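Local coordinates for RNA-directed RNA polymerase (Infectious pancreatic necrosis virus, PDB 3ZED), which copies RNA from an RNA template as the polymerase of a birnavirus, and is probably found both free and covalently attached to the viral genome, at residues Leu205-Pro210 / Met419-Thr424; Trp219-Leu224 / His329-Met334. One frame throughout, in Å; residues are numbered along the deposited sequence.

Contact 1 (Leu205-Pro210 / Met419-Thr424); sequences LPINTP and MYYLLT
The phenol of Tyr421 reaches from its helix to the loop backbone, where OH donates a short hydrogen bond to Leu205 O at 2.6 Å. The donor sits above the carbonyl plane, about 35° out of it, while the oxygen lies at the edge of the tyrosine ring and near the ring plane. With CG anti to the backbone N (chi1 180°), the ring extends from helix 412-426 toward the residues that follow helix 194-204, of which Leu205 is the first to leave helical geometry. Ile207 comes from the opposite direction and lies along the outer part of the phenol: CG1 is 3.5 Å from Tyr421 OH, and CD1 approaches Tyr421 CE2 obliquely at 3.7 Å. CD1 also looks past the ring to the next helical residue, lying 4.3 Å from Leu422 CD2. More loosely, Leu205 CD2 stands 4.4 Å from Tyr421 CE2. Helix 476-493 adds to the apolar surroundings, both Leu205 and Leu422 resting on its Leu478. The contact thus ties a loop of the polymerase palm region to helix 412-426, with Pro206 about 8 Å by its side chain from a bound potassium ion. A buried main-chain oxygen at the end of a helix is satisfied by one short bond from a side chain, while the hydrocarbon of Ile207 packs beside the same hydroxyl.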
loop_
_atom_site.group_PDB
_atom_site.type_symbol
_atom_site.label_atom_id
_atom_site.label_comp_id
_atom_site.label_asym_id
_atom_site.label_seq_id
_atom_site.Cartn_x
_atom_site.Cartn_y
_atom_site.Cartn_z
ATOM N N LEU B 205 5.663 -7.220 -12.606
ATOM C CA LEU B 205 4.993 -5.920 -12.475
ATOM C C LEU B 205 5.047 -5.174 -13.816
ATOM O O LEU B 205 5.769 -4.180 -13.935
ATOM C CB LEU B 205 5.556 -5.064 -11.320
ATOM C CG LEU B 205 4.712 -3.846 -10.918
ATOM C CD1 LEU B 205 3.587 -4.220 -9.972
ATOM C CD2 LEU B 205 5.561 -2.816 -10.277
ATOM N N PRO B 206 4.304 -5.638 -14.856
ATOM C CA PRO B 206 4.329 -4.921 -16.148
ATOM C C PRO B 206 3.756 -3.513 -16.007
ATOM O O PRO B 206 2.728 -3.316 -15.333
ATOM C CB PRO B 206 3.450 -5.788 -17.051
ATOM C CG PRO B 206 2.563 -6.562 -16.121
ATOM C CD PRO B 206 3.418 -6.820 -14.917
ATOM N N ILE B 207 4.466 -2.528 -16.564
ATOM C CA ILE B 207 4.028 -1.137 -16.491
ATOM C C ILE B 207 3.984 -0.505 -17.875
ATOM O O ILE B 207 4.705 -0.922 -18.785
ATOM C CB ILE B 207 4.896 -0.270 -15.522
ATOM C CG1 ILE B 207 6.398 -0.207 -15.957
ATOM C CG2 ILE B 207 4.696 -0.684 -14.057
ATOM C CD1 ILE B 207 7.286 0.873 -15.303
ATOM N N ASN B 208 3.157 0.530 -18.013
ATOM C CA ASN B 208 3.116 1.363 -19.207
ATOM C C ASN B 208 3.782 2.674 -18.869
ATOM O O ASN B 208 4.078 2.929 -17.696
ATOM C CB ASN B 208 1.678 1.589 -19.676
ATOM C CG ASN B 208 1.098 0.414 -20.377
ATOM O OD1 ASN B 208 1.637 -0.055 -21.387
ATOM N ND2 ASN B 208 -0.023 -0.070 -19.870
ATOM N N THR B 209 3.999 3.529 -19.878
ATOM C CA THR B 209 4.574 4.838 -19.600
ATOM C C THR B 209 3.454 5.734 -19.092
ATOM O O THR B 209 2.294 5.462 -19.452
ATOM C CB THR B 209 5.206 5.448 -20.879
ATOM O OG1 THR B 209 4.159 5.788 -21.790
ATOM C CG2 THR B 209 6.281 4.560 -21.530
ATOM N N PRO B 210 3.728 6.847 -18.356
ATOM C CA PRO B 210 2.637 7.797 -18.065
ATOM C C PRO B 210 2.047 8.340 -19.372
ATOM O O PRO B 210 2.721 8.288 -20.409
ATOM C CB PRO B 210 3.339 8.923 -17.294
ATOM C CG PRO B 210 4.616 8.310 -16.788
ATOM C CD PRO B 210 5.023 7.337 -17.834
ATOM N N MET B 419 12.926 2.384 -8.205
ATOM C CA MET B 419 13.099 3.709 -8.834
ATOM C C MET B 419 13.769 3.564 -10.202
ATOM O O MET B 419 13.369 4.239 -11.157
ATOM C CB MET B 419 13.918 4.663 -7.928
ATOM C CG MET B 419 13.097 5.266 -6.807
ATOM S SD MET B 419 11.761 6.322 -7.414
ATOM C CE MET B 419 11.482 7.352 -5.965
ATOM N N TYR B 420 14.767 2.654 -10.297
ATOM C CA TYR B 420 15.447 2.351 -11.556
ATOM C C TYR B 420 14.419 1.834 -12.585
ATOM O O TYR B 420 14.386 2.310 -13.711
ATOM C CB TYR B 420 16.570 1.323 -11.318
ATOM C CG TYR B 420 17.243 0.861 -12.590
ATOM C CD1 TYR B 420 18.323 1.562 -13.126
ATOM C CD2 TYR B 420 16.800 -0.275 -13.266
ATOM C CE1 TYR B 420 18.922 1.165 -14.318
ATOM C CE2 TYR B 420 17.390 -0.679 -14.461
ATOM C CZ TYR B 420 18.460 0.039 -14.977
ATOM O OH TYR B 420 19.060 -0.360 -16.148
ATOM N N TYR B 421 13.581 0.858 -12.178
ATOM C CA TYR B 421 12.557 0.253 -13.029
ATOM C C TYR B 421 11.532 1.291 -13.512
ATOM O O TYR B 421 11.224 1.325 -14.703
ATOM C CB TYR B 421 11.856 -0.894 -12.285
ATOM C CG TYR B 421 10.778 -1.567 -13.102
ATOM C CD1 TYR B 421 11.092 -2.287 -14.250
ATOM C CD2 TYR B 421 9.443 -1.488 -12.726
ATOM C CE1 TYR B 421 10.103 -2.893 -15.018
ATOM C CE2 TYR B 421 8.442 -2.098 -13.479
ATOM C CZ TYR B 421 8.776 -2.789 -14.633
ATOM O OH TYR B 421 7.801 -3.411 -15.362
ATOM N N LEU B 422 11.047 2.162 -12.614
ATOM C CA LEU B 422 10.078 3.202 -12.970
ATOM C C LEU B 422 10.670 4.242 -13.934
ATOM O O LEU B 422 9.995 4.648 -14.872
ATOM C CB LEU B 422 9.554 3.912 -11.711
ATOM C CG LEU B 422 8.689 3.080 -10.714
ATOM C CD1 LEU B 422 8.353 3.902 -9.501
ATOM C CD2 LEU B 422 7.374 2.618 -11.343
ATOM N N LEU B 423 11.928 4.668 -13.711
ATOM C CA LEU B 423 12.559 5.695 -14.547
ATOM C C LEU B 423 13.021 5.166 -15.899
ATOM O O LEU B 423 13.042 5.940 -16.842
ATOM C CB LEU B 423 13.728 6.385 -13.825
ATOM C CG LEU B 423 13.393 7.725 -13.146
ATOM C CD1 LEU B 423 12.410 7.533 -11.974
ATOM C CD2 LEU B 423 14.660 8.415 -12.654
ATOM N N THR B 424 13.343 3.863 -16.013
ATOM C CA THR B 424 13.787 3.292 -17.288
ATOM C C THR B 424 12.582 2.780 -18.111
ATOM O O THR B 424 12.535 3.017 -19.303
ATOM C CB THR B 424 14.857 2.179 -17.083
ATOM O OG1 THR B 424 14.341 1.140 -16.250
ATOM C CG2 THR B 424 16.151 2.702 -16.476
#

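Contact 2 (Trp219-Leu224 / His329-Met334); sequences WAPSWL and HLLLSM
The ring of Pro221 is inserted among three side chains of helix 326-340: its CG meets Leu331 CD2 at 3.7 Å and Met334 SD at 3.8 Å, while its CB lies 3.9 Å from Met334 SD and 4.1 Å from Leu330 CD2. The thioether runs at about a right angle to the proline. On the helix itself, the imidazole of His329 has Ser333 OG over one face, toward the rim; that hydroxyl also bonds to His329 O, which the Ser333 amide reaches from the opposite face of the carbonyl plane. In this part of the palm region, the short 3-10 turn 221-224 leads into strand 225-226, and Pro221 forms its first residue, directing its ring at the helix. Helix 260-278 borders the same proline through Ala267 and Asp268. Met334 leaves its helix extended through chi2 and then bends at chi3 (70°), a turn that brings CE tip to tip with Leu224 CD2 at 3.7 Å. The same methyl comes within 4.1 Å of Trp219 O, an oxygen that accepts a hydrogen bond from Trp440 NE1. Leu331 and Met334 both pack on Trp440 of helix 438-452.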
loop_
_atom_site.group_PDB
_atom_site.type_symbol
_atom_site.label_atom_id
_atom_site.label_comp_id
_atom_site.label_asym_id
_atom_site.label_seq_id
_atom_site.Cartn_x
_atom_site.Cartn_y
_atom_site.Cartn_z
ATOM N N TRP B 219 9.978 19.568 -12.897
ATOM C CA TRP B 219 9.578 20.799 -12.234
ATOM C C TRP B 219 9.264 20.675 -10.761
ATOM O O TRP B 219 9.097 19.569 -10.226
ATOM C CB TRP B 219 8.332 21.349 -12.950
ATOM C CG TRP B 219 8.605 21.751 -14.373
ATOM C CD1 TRP B 219 9.210 22.899 -14.802
ATOM C CD2 TRP B 219 8.381 20.953 -15.541
ATOM N NE1 TRP B 219 9.323 22.891 -16.175
ATOM C CE2 TRP B 219 8.838 21.700 -16.653
ATOM C CE3 TRP B 219 7.838 19.671 -15.754
ATOM C CZ2 TRP B 219 8.726 21.229 -17.965
ATOM C CZ3 TRP B 219 7.746 19.199 -17.054
ATOM C CH2 TRP B 219 8.185 19.971 -18.139
ATOM N N ALA B 220 9.156 21.851 -10.112
ATOM C CA ALA B 220 8.721 21.985 -8.725
ATOM C C ALA B 220 7.227 21.596 -8.663
ATOM O O ALA B 220 6.497 21.914 -9.608
ATOM C CB ALA B 220 8.931 23.420 -8.251
ATOM N N PRO B 221 6.750 20.910 -7.607
ATOM C CA PRO B 221 5.338 20.480 -7.581
ATOM C C PRO B 221 4.284 21.556 -7.867
ATOM O O PRO B 221 3.338 21.243 -8.591
ATOM C CB PRO B 221 5.164 19.937 -6.163
ATOM C CG PRO B 221 6.508 19.441 -5.816
ATOM C CD PRO B 221 7.476 20.409 -6.428
ATOM N N SER B 222 4.426 22.792 -7.316
ATOM C CA SER B 222 3.451 23.879 -7.508
ATOM C C SER B 222 3.268 24.268 -8.983
ATOM O O SER B 222 2.215 24.802 -9.343
ATOM C CB SER B 222 3.851 25.117 -6.714
ATOM O OG SER B 222 5.055 25.692 -7.202
ATOM N N TRP B 223 4.291 24.016 -9.829
ATOM C CA TRP B 223 4.254 24.340 -11.253
ATOM C C TRP B 223 3.344 23.361 -12.042
ATOM O O TRP B 223 3.096 23.576 -13.227
ATOM C CB TRP B 223 5.676 24.356 -11.829
ATOM C CG TRP B 223 6.478 25.561 -11.446
ATOM C CD1 TRP B 223 6.731 26.017 -10.185
ATOM C CD2 TRP B 223 7.199 26.425 -12.337
ATOM N NE1 TRP B 223 7.547 27.126 -10.236
ATOM C CE2 TRP B 223 7.879 27.377 -11.543
ATOM C CE3 TRP B 223 7.365 26.465 -13.732
ATOM C CZ2 TRP B 223 8.673 28.394 -12.103
ATOM C CZ3 TRP B 223 8.151 27.470 -14.288
ATOM C CH2 TRP B 223 8.794 28.420 -13.478
ATOM N N LEU B 224 2.861 22.293 -11.389
ATOM C CA LEU B 224 1.961 21.313 -11.999
ATOM C C LEU B 224 0.484 21.776 -11.854
ATOM O O LEU B 224 -0.432 21.123 -12.370
ATOM C CB LEU B 224 2.192 19.922 -11.374
ATOM C CG LEU B 224 3.177 18.985 -12.108
ATOM C CD1 LEU B 224 4.608 19.564 -12.160
ATOM C CD2 LEU B 224 3.170 17.599 -11.486
ATOM N N HIS B 329 5.669 12.743 0.620
ATOM C CA HIS B 329 4.619 11.938 -0.015
ATOM C C HIS B 329 4.290 12.481 -1.420
ATOM O O HIS B 329 4.160 11.696 -2.355
ATOM C CB HIS B 329 3.351 11.902 0.858
ATOM C CG HIS B 329 2.243 11.131 0.222
ATOM N ND1 HIS B 329 2.294 9.746 0.129
ATOM C CD2 HIS B 329 1.119 11.569 -0.393
ATOM C CE1 HIS B 329 1.200 9.389 -0.519
ATOM N NE2 HIS B 329 0.455 10.445 -0.840
ATOM N N LEU B 330 4.194 13.815 -1.562
ATOM C CA LEU B 330 3.875 14.504 -2.810
ATOM C C LEU B 330 4.970 14.261 -3.875
ATOM O O LEU B 330 4.653 13.888 -5.002
ATOM C CB LEU B 330 3.708 16.011 -2.506
ATOM C CG LEU B 330 3.063 16.933 -3.559
ATOM C CD1 LEU B 330 1.651 16.436 -3.987
ATOM C CD2 LEU B 330 2.996 18.361 -3.034
ATOM N N LEU B 331 6.253 14.418 -3.496
ATOM C CA LEU B 331 7.407 14.216 -4.394
ATOM C C LEU B 331 7.538 12.745 -4.846
ATOM O O LEU B 331 7.773 12.496 -6.026
ATOM C CB LEU B 331 8.708 14.686 -3.725
ATOM C CG LEU B 331 8.846 16.189 -3.448
ATOM C CD1 LEU B 331 10.018 16.459 -2.491
ATOM C CD2 LEU B 331 9.008 16.994 -4.737
ATOM N N LEU B 332 7.341 11.787 -3.928
ATOM C CA LEU B 332 7.390 10.358 -4.239
ATOM C C LEU B 332 6.248 9.955 -5.187
ATOM O O LEU B 332 6.476 9.224 -6.153
ATOM C CB LEU B 332 7.300 9.494 -2.944
ATOM C CG LEU B 332 8.495 9.471 -1.995
ATOM C CD1 LEU B 332 8.201 8.626 -0.800
ATOM C CD2 LEU B 332 9.746 8.953 -2.676
ATOM N N SER B 333 5.022 10.439 -4.892
ATOM C CA SER B 333 3.795 10.135 -5.637
ATOM C C SER B 333 3.852 10.680 -7.043
ATOM O O SER B 333 3.241 10.080 -7.922
ATOM C CB SER B 333 2.562 10.660 -4.907
ATOM O OG SER B 333 2.456 9.994 -3.662
ATOM N N MET B 334 4.615 11.772 -7.272
ATOM C CA MET B 334 4.820 12.337 -8.609
ATOM C C MET B 334 5.609 11.346 -9.517
ATOM O O MET B 334 5.464 11.389 -10.729
ATOM C CB MET B 334 5.551 13.682 -8.519
ATOM C CG MET B 334 4.640 14.829 -8.186
ATOM S SD MET B 334 5.524 16.365 -7.801
ATOM C CE MET B 334 6.157 16.808 -9.411
#

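Both contacts are buried, and both fix parts of the long connection between helix 194-204 and strand 225-226 against palm-region helices. Contact 2 is nested within the chain loop closed by contact 1, and their centres lie about 18 Å apart. Their chemistry diverges: in contact 1 a main-chain oxygen of 205-210, just past a helix, is met by a tyrosine hydroxyl of 419-424, whereas 219-224 and 329-334 meet mainly through hydrocarbon and sulfur, with no hydrogen bond between them. The two helices also touch directly, with Met419 CE 4.0 Å from Leu332 CD2. Helix 438-452 lies against both helices, beside Met419 and Leu331.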